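Long-range contacts in VAL-1 (Chlorella virus, PDB 3GNE), which cleaves alginate as a polysaccharide lyase of family 14 (EC 4.2.2.3), probably by beta-elimination, with modes of action that depend on pH: residues E78-K83 against V232-N237; Y106-T111 against Y128-S133. All blocks are in the same frame, centred on the assembly; numbering follows the deposited sequence.

How the contacts relate
Contacts 1 and 2 lie on opposite sides of the chain's centre, their own centres 29 Å apart and their nearest atoms about 13 Å apart, so they do not touch. Contact 1 pairs strand 72-80 with the last strand, 231-241, in the eight-stranded antiparallel sheet. Contact 2 belongs to the seven-stranded sheet, where the loop ahead of strand 112-119 meets the end of strand 125-130. In sequence, contact 2 is nested inside the long span that contact 1 closes. The two contacts thus belong to different sheets of the concanavalin-like fold: contact 1 joins two neighbouring strands, and contact 2 packs a loop on a strand end beside a citrate, probably from the crystallisation liquor.

Contact 1: residues E78-K83 against V232-N237; sequences EVFYPK and VAYFTN
Antiparallel strand pairing joins Glu78-Phe80, the end of strand 72-80, to Tyr234-Thr236 of strand 231-241 in the eight-stranded sheet. Four backbone bonds hold it, a pair at Glu78-Thr236 and another at Phe80-Tyr234; Phe80 N to Tyr234 O measures 2.9 Å. Between them Val79 and Phe235 form a non-hydrogen-bonded pair, where Val79 CA makes a CA-H...O contact with Tyr234 O. Val79 CG2, anti to its own N (chi1 61° for CG1), sits over one face of the Phe235 ring, 3.7 Å from the ring centroid, a CH-pi contact. This is the inward side of a concanavalin-type beta sandwich: Phe235 also meets Trp217 of the other sheet edge-to-face, and the Tyr81 hydroxyl bonds to His93 there. Ala233 CB packs 3.6 Å from Tyr81 CE1 on the same side. On the other face, the Phe80 and Tyr234 side chains run alongside each other, CD2 to CD2 4.2 Å, and Phe34 stacks on Tyr234. Past the strand end, Pro82 CG reaches the edge of the Tyr234 ring, 3.9 Å from CE2. At the opposite end Asn237 ND2 gives a nearly straight 2.9 Å bond (168°) to Glu78 OE2. Glu78 OE2 lies close to the amide plane of Asn237, whereas the nitrogen meets it from above the carboxylate plane; the two planes are 83° apart.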
ATOM      1  N   GLU A  78      -9.233  -0.591   6.665  1.00  8.63           N
ATOM      2  CA  GLU A  78     -10.572  -0.347   6.122  1.00  9.37           C
ATOM      3  C   GLU A  78     -10.687   1.094   5.710  1.00  9.44           C
ATOM      4  O   GLU A  78     -10.090   1.974   6.345  1.00 10.23           O
ATOM      5  CB  GLU A  78     -11.657  -0.652   7.185  1.00 10.36           C
ATOM      6  CG  GLU A  78     -11.518  -2.157   7.580  1.00 11.51           C
ATOM      7  CD  GLU A  78     -12.463  -2.491   8.706  1.00 15.57           C
ATOM      8  OE1 GLU A  78     -13.466  -1.787   8.891  1.00 29.47           O
ATOM      9  OE2 GLU A  78     -12.276  -3.491   9.412  1.00 18.63           O
ATOM     10  N   VAL A  79     -11.442   1.360   4.638  1.00 10.00           N
ATOM     11  CA  VAL A  79     -11.610   2.767   4.191  1.00  8.57           C
ATOM     12  C   VAL A  79     -13.051   3.060   3.825  1.00  8.10           C
ATOM     13  O   VAL A  79     -13.748   2.267   3.224  1.00 10.06           O
ATOM     14  CB  VAL A  79     -10.674   3.003   2.999  1.00  9.33           C
ATOM     15  CG1 VAL A  79     -11.043   2.063   1.838  1.00 11.23           C
ATOM     16  CG2 VAL A  79     -10.725   4.471   2.574  1.00  9.92           C
ATOM     17  N   PHE A  80     -13.499   4.228   4.262  1.00  9.27           N
ATOM     18  CA  PHE A  80     -14.845   4.734   4.032  1.00  9.69           C
ATOM     19  C   PHE A  80     -14.749   5.975   3.124  1.00  9.44           C
ATOM     20  O   PHE A  80     -14.092   6.961   3.498  1.00  9.65           O
ATOM     21  CB  PHE A  80     -15.444   5.088   5.374  1.00 10.10           C
ATOM     22  CG  PHE A  80     -16.924   5.456   5.392  1.00 10.75           C
ATOM     23  CD1 PHE A  80     -17.832   4.547   5.949  1.00 12.00           C
ATOM     24  CD2 PHE A  80     -17.437   6.643   4.917  1.00 13.55           C
ATOM     25  CE1 PHE A  80     -19.165   4.880   6.036  1.00 13.56           C
ATOM     26  CE2 PHE A  80     -18.775   6.987   4.995  1.00 12.63           C
ATOM     27  CZ  PHE A  80     -19.668   6.103   5.560  1.00 13.17           C
ATOM     28  N   TYR A  81     -15.395   5.865   1.978  1.00  9.28           N
ATOM     29  CA  TYR A  81     -15.518   6.951   0.989  1.00  9.42           C
ATOM     30  C   TYR A  81     -16.945   7.491   1.055  1.00  9.54           C
ATOM     31  O   TYR A  81     -17.838   6.770   0.559  1.00 11.28           O
ATOM     32  CB  TYR A  81     -15.234   6.405  -0.405  1.00 10.01           C
ATOM     33  CG  TYR A  81     -13.749   6.059  -0.568  1.00  9.34           C
ATOM     34  CD1 TYR A  81     -12.849   7.142  -0.687  1.00  9.44           C
ATOM     35  CD2 TYR A  81     -13.273   4.754  -0.634  1.00  9.00           C
ATOM     36  CE1 TYR A  81     -11.484   6.843  -0.855  1.00  9.15           C
ATOM     37  CE2 TYR A  81     -11.910   4.487  -0.784  1.00  9.07           C
ATOM     38  CZ  TYR A  81     -11.046   5.556  -0.897  1.00  9.03           C
ATOM     39  OH  TYR A  81      -9.676   5.335  -1.040  1.00  9.80           O
ATOM     40  N   PRO A  82     -17.166   8.666   1.606  1.00 10.48           N
ATOM     41  CA  PRO A  82     -18.524   9.192   1.605  1.00 11.18           C
ATOM     42  C   PRO A  82     -19.046   9.332   0.188  1.00 11.19           C
ATOM     43  O   PRO A  82     -18.281   9.648  -0.726  1.00 11.42           O
ATOM     44  CB  PRO A  82     -18.361  10.575   2.246  1.00 12.22           C
ATOM     45  CG  PRO A  82     -17.135  10.434   3.129  1.00 12.05           C
ATOM     46  CD  PRO A  82     -16.211   9.549   2.282  1.00 11.25           C
ATOM     47  N   LYS A  83     -20.352   9.154   0.009  1.00 11.48           N
ATOM     48  CA  LYS A  83     -20.998   9.387  -1.264  1.00 13.94           C
ATOM     49  C   LYS A  83     -20.538  10.670  -1.942  1.00 12.59           C
ATOM     50  O   LYS A  83     -20.496  11.691  -1.224  1.00 15.89           O
ATOM     51  CB  LYS A  83     -22.523   9.401  -1.015  1.00 14.51           C
ATOM     52  CG  LYS A  83     -23.361   9.350  -2.303  1.00 19.41           C
ATOM     53  CD  LYS A  83     -24.808   9.663  -2.022  1.00 27.38           C
ATOM     54  CE  LYS A  83     -25.747   9.533  -3.214  1.00 32.65           C
ATOM     55  NZ  LYS A  83     -27.181   9.552  -2.695  1.00 33.30           N
ATOM     56  N   VAL A 232     -12.659  14.177   1.598  1.00 10.33           N
ATOM     57  CA  VAL A 232     -12.077  13.354   2.645  1.00  9.76           C
ATOM     58  C   VAL A 232     -12.479  11.906   2.520  1.00  9.14           C
ATOM     59  O   VAL A 232     -13.523  11.570   1.955  1.00 10.68           O
ATOM     60  CB  VAL A 232     -12.462  13.838   4.055  1.00 11.93           C
ATOM     61  CG1 VAL A 232     -12.217  15.344   4.210  1.00 11.82           C
ATOM     62  CG2 VAL A 232     -13.905  13.534   4.366  1.00 15.22           C
ATOM     63  N   ALA A 233     -11.648  11.037   3.060  1.00  9.14           N
ATOM     64  CA  ALA A 233     -11.945   9.632   3.247  1.00  8.66           C
ATOM     65  C   ALA A 233     -11.497   9.270   4.654  1.00  9.17           C
ATOM     66  O   ALA A 233     -10.663   9.970   5.241  1.00 11.12           O
ATOM     67  CB  ALA A 233     -11.261   8.767   2.202  1.00 11.10           C
ATOM     68  N   TYR A 234     -12.001   8.156   5.169  1.00  8.99           N
ATOM     69  CA  TYR A 234     -11.599   7.753   6.510  1.00  9.15           C
ATOM     70  C   TYR A 234     -10.947   6.370   6.488  1.00  8.90           C
ATOM     71  O   TYR A 234     -11.475   5.452   5.863  1.00 11.16           O
ATOM     72  CB  TYR A 234     -12.803   7.711   7.462  1.00 11.03           C
ATOM     73  CG  TYR A 234     -13.577   9.002   7.502  1.00 10.68           C
ATOM     74  CD1 TYR A 234     -13.258  10.004   8.416  1.00 11.10           C
ATOM     75  CD2 TYR A 234     -14.641   9.209   6.610  1.00 11.08           C
ATOM     76  CE1 TYR A 234     -13.974  11.203   8.441  1.00 12.01           C
ATOM     77  CE2 TYR A 234     -15.354  10.383   6.647  1.00 12.96           C
ATOM     78  CZ  TYR A 234     -15.024  11.368   7.562  1.00 12.83           C
ATOM     79  OH  TYR A 234     -15.786  12.539   7.563  1.00 15.89           O
ATOM     80  N   PHE A 235      -9.831   6.227   7.177  1.00  9.20           N
ATOM     81  CA  PHE A 235      -9.131   4.956   7.254  1.00  9.09           C
ATOM     82  C   PHE A 235      -9.112   4.470   8.698  1.00  8.99           C
ATOM     83  O   PHE A 235      -8.970   5.240   9.633  1.00  9.76           O
ATOM     84  CB  PHE A 235      -7.645   5.156   6.775  1.00  8.24           C
ATOM     85  CG  PHE A 235      -7.565   5.380   5.269  1.00  7.85           C
ATOM     86  CD1 PHE A 235      -7.453   4.335   4.379  1.00  8.36           C
ATOM     87  CD2 PHE A 235      -7.599   6.697   4.783  1.00  8.71           C
ATOM     88  CE1 PHE A 235      -7.360   4.558   2.999  1.00  8.35           C
ATOM     89  CE2 PHE A 235      -7.508   6.937   3.411  1.00  8.13           C
ATOM     90  CZ  PHE A 235      -7.397   5.870   2.506  1.00  8.52           C
ATOM     91  N   THR A 236      -9.241   3.165   8.866  1.00  9.02           N
ATOM     92  CA  THR A 236      -9.277   2.632  10.240  1.00  9.29           C
ATOM     93  C   THR A 236      -8.806   1.207  10.253  1.00  8.64           C
ATOM     94  O   THR A 236      -8.692   0.567   9.220  1.00  9.17           O
ATOM     95  CB  THR A 236     -10.725   2.757  10.806  1.00 10.72           C
ATOM     96  OG1 THR A 236     -10.702   2.533  12.223  1.00 11.85           O
ATOM     97  CG2 THR A 236     -11.675   1.761  10.110  1.00 11.22           C
ATOM     98  N   ASN A 237      -8.573   0.686  11.465  1.00  9.28           N
ATOM     99  CA  ASN A 237      -8.344  -0.727  11.685  1.00 11.04           C
ATOM    100  C   ASN A 237      -7.148  -1.229  10.878  1.00 10.55           C
ATOM    101  O   ASN A 237      -7.251  -2.229  10.146  1.00 10.66           O
ATOM    102  CB  ASN A 237      -9.605  -1.563  11.360  1.00 12.12           C
ATOM    103  CG  ASN A 237      -9.538  -2.888  12.092  1.00 13.01           C
ATOM    104  OD1 ASN A 237      -8.832  -3.062  13.085  1.00 14.74           O
ATOM    105  ND2 ASN A 237     -10.300  -3.873  11.568  1.00 15.26           N
TER

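Contact 2: residues Y106-T111 against Y128-S133; sequences YQHSKT and YIYPPS
Tyr106-Lys110 runs at 48° to Tyr130-Ser133, and the nearest CA atoms of the two segments are those of Lys110 and Ser133, 4.6 Å apart. Here the loop ahead of strand 112-119 packs on the end of strand 125-130, that strand's antiparallel neighbour in the seven-stranded sheet of the concanavalin-like fold. A backbone bond from Ser133 N to Ser109 O, 2.8 Å, reaches the carbonyl from well above its plane. The central side-chain contact is an offset stack of His108 on Tyr130, ring centroids 4.7 Å apart and planes at 27°. Tyr130 CD2 lies over one face of the imidazole, toward its rim and 3.3 Å from His108 NE2. With CG beside its own N (chi1 -65°), His108 carries its ring across to the tyrosine, while Pro131 O lies in plane at the ring edge, 3.3 Å from His108 CD2. The Tyr130 hydroxyl accepts a bond from Tyr106 N and also bonds to a bound citrate; Tyr128 OH is also hydrogen-bonded to the citrate. Citrate probably comes from the crystallisation liquor, but its carboxylates are consistent with a pocket for acidic sugars. Farther along, Pro132 CB packs 3.7 Å from Ser109 O. Water molecules bridge the two segments: one accepts from Ser109 N and lies within bonding distance of Pro131 O, and another spans Lys110 O and Ser133 O, lying 2.7 Å from Ser133 O.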
ATOM      1  N   TYR A 106       9.007   6.902  -9.415  1.00 10.28           N
ATOM      2  CA  TYR A 106       9.617   6.828 -10.721  1.00 10.78           C
ATOM      3  C   TYR A 106      11.110   6.489 -10.601  1.00 11.19           C
ATOM      4  O   TYR A 106      11.859   6.771 -11.525  1.00 16.33           O
ATOM      5  CB  TYR A 106       9.391   8.125 -11.526  1.00 12.58           C
ATOM      6  CG  TYR A 106       9.351   7.977 -13.019  1.00 13.40           C
ATOM      7  CD1 TYR A 106       8.299   7.342 -13.658  1.00 15.24           C
ATOM      8  CD2 TYR A 106      10.309   8.480 -13.884  1.00 17.94           C
ATOM      9  CE1 TYR A 106       8.168   7.168 -15.022  1.00 19.04           C
ATOM     10  CE2 TYR A 106      10.226   8.325 -15.252  1.00 20.12           C
ATOM     11  CZ  TYR A 106       9.173   7.672 -15.827  1.00 20.32           C
ATOM     12  OH  TYR A 106       9.120   7.548 -17.215  1.00 27.39           O
ATOM     13  N   GLN A 107      11.496   5.862  -9.491  1.00  9.65           N
ATOM     14  CA  GLN A 107      12.872   5.403  -9.314  1.00  9.28           C
ATOM     15  C   GLN A 107      12.825   3.952  -8.882  1.00  8.71           C
ATOM     16  O   GLN A 107      11.926   3.536  -8.171  1.00 11.02           O
ATOM     17  CB  GLN A 107      13.598   6.204  -8.205  1.00  9.59           C
ATOM     18  CG  GLN A 107      13.733   7.661  -8.699  1.00 12.24           C
ATOM     19  CD  GLN A 107      14.430   8.539  -7.655  1.00 10.70           C
ATOM     20  OE1 GLN A 107      14.144   8.403  -6.454  1.00 12.92           O
ATOM     21  NE2 GLN A 107      15.341   9.370  -8.115  1.00 11.07           N
ATOM     22  N   HIS A 108      13.844   3.205  -9.300  1.00  8.92           N
ATOM     23  CA  HIS A 108      14.024   1.797  -8.959  1.00  8.84           C
ATOM     24  C   HIS A 108      15.424   1.600  -8.372  1.00  9.22           C
ATOM     25  O   HIS A 108      16.284   2.478  -8.532  1.00 13.01           O
ATOM     26  CB  HIS A 108      13.857   0.945 -10.183  1.00 11.11           C
ATOM     27  CG  HIS A 108      12.456   0.994 -10.744  1.00 10.70           C
ATOM     28  ND1 HIS A 108      12.047   2.042 -11.535  1.00 11.49           N
ATOM     29  CD2 HIS A 108      11.415   0.133 -10.673  1.00  9.95           C
ATOM     30  CE1 HIS A 108      10.782   1.802 -11.917  1.00 10.50           C
ATOM     31  NE2 HIS A 108      10.352   0.641 -11.407  1.00 11.47           N
ATOM     32  N   SER A 109      15.643   0.446  -7.761  1.00 10.20           N
ATOM     33  CA  SER A 109      17.002   0.174  -7.268  1.00  9.52           C
ATOM     34  C   SER A 109      17.218  -1.315  -7.307  1.00  9.42           C
ATOM     35  O   SER A 109      16.268  -2.118  -7.388  1.00 10.39           O
ATOM     36  CB  SER A 109      17.137   0.660  -5.803  1.00 10.41           C
ATOM     37  OG  SER A 109      16.198  -0.038  -4.988  1.00 10.17           O
ATOM     38  N   LYS A 110      18.470  -1.720  -7.281  1.00 10.48           N
ATOM     39  CA  LYS A 110      18.790  -3.138  -7.356  1.00 10.53           C
ATOM     40  C   LYS A 110      18.362  -3.878  -6.101  1.00 10.75           C
ATOM     41  O   LYS A 110      18.178  -5.109  -6.147  1.00 12.18           O
ATOM     42  CB  LYS A 110      20.307  -3.335  -7.554  1.00 11.93           C
ATOM     43  CG  LYS A 110      20.792  -2.830  -8.902  1.00 14.24           C
ATOM     44  CD  LYS A 110      22.302  -3.088  -9.017  1.00 20.47           C
ATOM     45  CE  LYS A 110      22.794  -2.680 -10.385  1.00 26.10           C
ATOM     46  NZ  LYS A 110      24.032  -3.465 -10.744  1.00 45.84           N
ATOM     47  N   THR A 111      18.235  -3.121  -5.005  1.00 10.45           N
ATOM     48  CA  THR A 111      18.052  -3.710  -3.689  1.00 10.26           C
ATOM     49  C   THR A 111      16.655  -3.575  -3.153  1.00  9.42           C
ATOM     50  O   THR A 111      16.375  -4.157  -2.098  1.00 10.26           O
ATOM     51  CB  THR A 111      19.056  -3.041  -2.711  1.00 10.77           C
ATOM     52  OG1 THR A 111      18.982  -1.610  -2.928  1.00 10.49           O
ATOM     53  CG2 THR A 111      20.467  -3.440  -3.025  1.00 12.27           C
ATOM     54  N   TYR A 128      -0.014  -2.801  -7.065  1.00  7.70           N
ATOM     55  CA  TYR A 128       0.871  -1.878  -7.776  1.00  7.84           C
ATOM     56  C   TYR A 128       2.316  -2.115  -7.308  1.00  7.03           C
ATOM     57  O   TYR A 128       2.646  -1.845  -6.148  1.00  7.63           O
ATOM     58  CB  TYR A 128       0.405  -0.465  -7.481  1.00  7.85           C
ATOM     59  CG  TYR A 128       1.111   0.601  -8.286  1.00  7.87           C
ATOM     60  CD1 TYR A 128       0.992   0.617  -9.695  1.00  8.17           C
ATOM     61  CD2 TYR A 128       1.872   1.580  -7.637  1.00  7.21           C
ATOM     62  CE1 TYR A 128       1.637   1.587 -10.462  1.00  9.26           C
ATOM     63  CE2 TYR A 128       2.486   2.573  -8.405  1.00  8.57           C
ATOM     64  CZ  TYR A 128       2.382   2.582  -9.799  1.00  9.04           C
ATOM     65  OH  TYR A 128       2.971   3.538 -10.581  1.00 10.04           O
ATOM     66  N   ILE A 129       3.119  -2.645  -8.186  1.00  7.74           N
ATOM     67  CA  ILE A 129       4.436  -3.175  -7.826  1.00  7.58           C
ATOM     68  C   ILE A 129       5.547  -2.391  -8.486  1.00  7.53           C
ATOM     69  O   ILE A 129       5.530  -2.201  -9.708  1.00  7.78           O
ATOM     70  CB  ILE A 129       4.526  -4.668  -8.243  1.00  8.41           C
ATOM     71  CG1 ILE A 129       3.449  -5.464  -7.507  1.00  9.36           C
ATOM     72  CG2 ILE A 129       5.949  -5.212  -7.971  1.00 10.38           C
ATOM     73  CD1 ILE A 129       3.445  -6.965  -7.836  1.00 11.64           C
ATOM     74  N   TYR A 130       6.572  -2.019  -7.729  1.00  7.19           N
ATOM     75  CA  TYR A 130       7.849  -1.567  -8.274  1.00  7.16           C
ATOM     76  C   TYR A 130       8.830  -2.717  -8.023  1.00  7.45           C
ATOM     77  O   TYR A 130       9.171  -2.949  -6.834  1.00  8.55           O
ATOM     78  CB  TYR A 130       8.374  -0.325  -7.572  1.00  8.19           C
ATOM     79  CG  TYR A 130       7.978   1.017  -8.170  1.00  8.32           C
ATOM     80  CD1 TYR A 130       6.647   1.465  -8.169  1.00  8.27           C
ATOM     81  CD2 TYR A 130       8.951   1.875  -8.664  1.00  9.03           C
ATOM     82  CE1 TYR A 130       6.319   2.720  -8.707  1.00  7.88           C
ATOM     83  CE2 TYR A 130       8.610   3.104  -9.203  1.00  8.72           C
ATOM     84  CZ  TYR A 130       7.303   3.523  -9.217  1.00  8.71           C
ATOM     85  OH  TYR A 130       7.035   4.773  -9.754  1.00  8.51           O
ATOM     86  N   PRO A 131       9.241  -3.429  -9.054  1.00  8.51           N
ATOM     87  CA  PRO A 131      10.224  -4.512  -8.846  1.00  8.98           C
ATOM     88  C   PRO A 131      11.652  -3.990  -8.881  1.00  9.34           C
ATOM     89  O   PRO A 131      11.874  -2.850  -9.297  1.00  9.71           O
ATOM     90  CB  PRO A 131       9.937  -5.420 -10.074  1.00  9.10           C
ATOM     91  CG  PRO A 131       9.600  -4.398 -11.160  1.00  9.67           C
ATOM     92  CD  PRO A 131       8.832  -3.294 -10.465  1.00  9.76           C
ATOM     93  N   PRO A 132      12.618  -4.803  -8.429  1.00  9.86           N
ATOM     94  CA  PRO A 132      13.999  -4.331  -8.414  1.00  9.84           C
ATOM     95  C   PRO A 132      14.625  -4.188  -9.788  1.00 10.02           C
ATOM     96  O   PRO A 132      14.333  -4.968 -10.700  1.00 12.22           O
ATOM     97  CB  PRO A 132      14.714  -5.478  -7.628  1.00 10.56           C
ATOM     98  CG  PRO A 132      13.645  -6.133  -6.811  1.00 10.84           C
ATOM     99  CD  PRO A 132      12.460  -6.137  -7.791  1.00  9.58           C
ATOM    100  N   SER A 133      15.550  -3.233  -9.898  1.00 10.74           N
ATOM    101  CA  SER A 133      16.286  -3.240 -11.159  0.50 11.76           C
ATOM    102  C   SER A 133      17.240  -4.429 -11.196  1.00 12.31           C
ATOM    103  O   SER A 133      17.664  -5.006 -10.203  1.00 13.77           O
ATOM    104  CB  SER A 133      17.102  -1.959 -11.356  0.50 14.31           C
ATOM    105  OG  SER A 133      17.628  -1.638 -10.089  0.50 21.38           O
TER
HETATM  106  O   HOH W   1      18.794   1.049 -10.413  1.00 24.96           O
HETATM  107  O   HOH W   2      13.066  -0.896  -7.448  1.00 11.05           O
HETATM  108  O   HOH W   3      18.738  -6.713  -8.344  1.00 17.37           O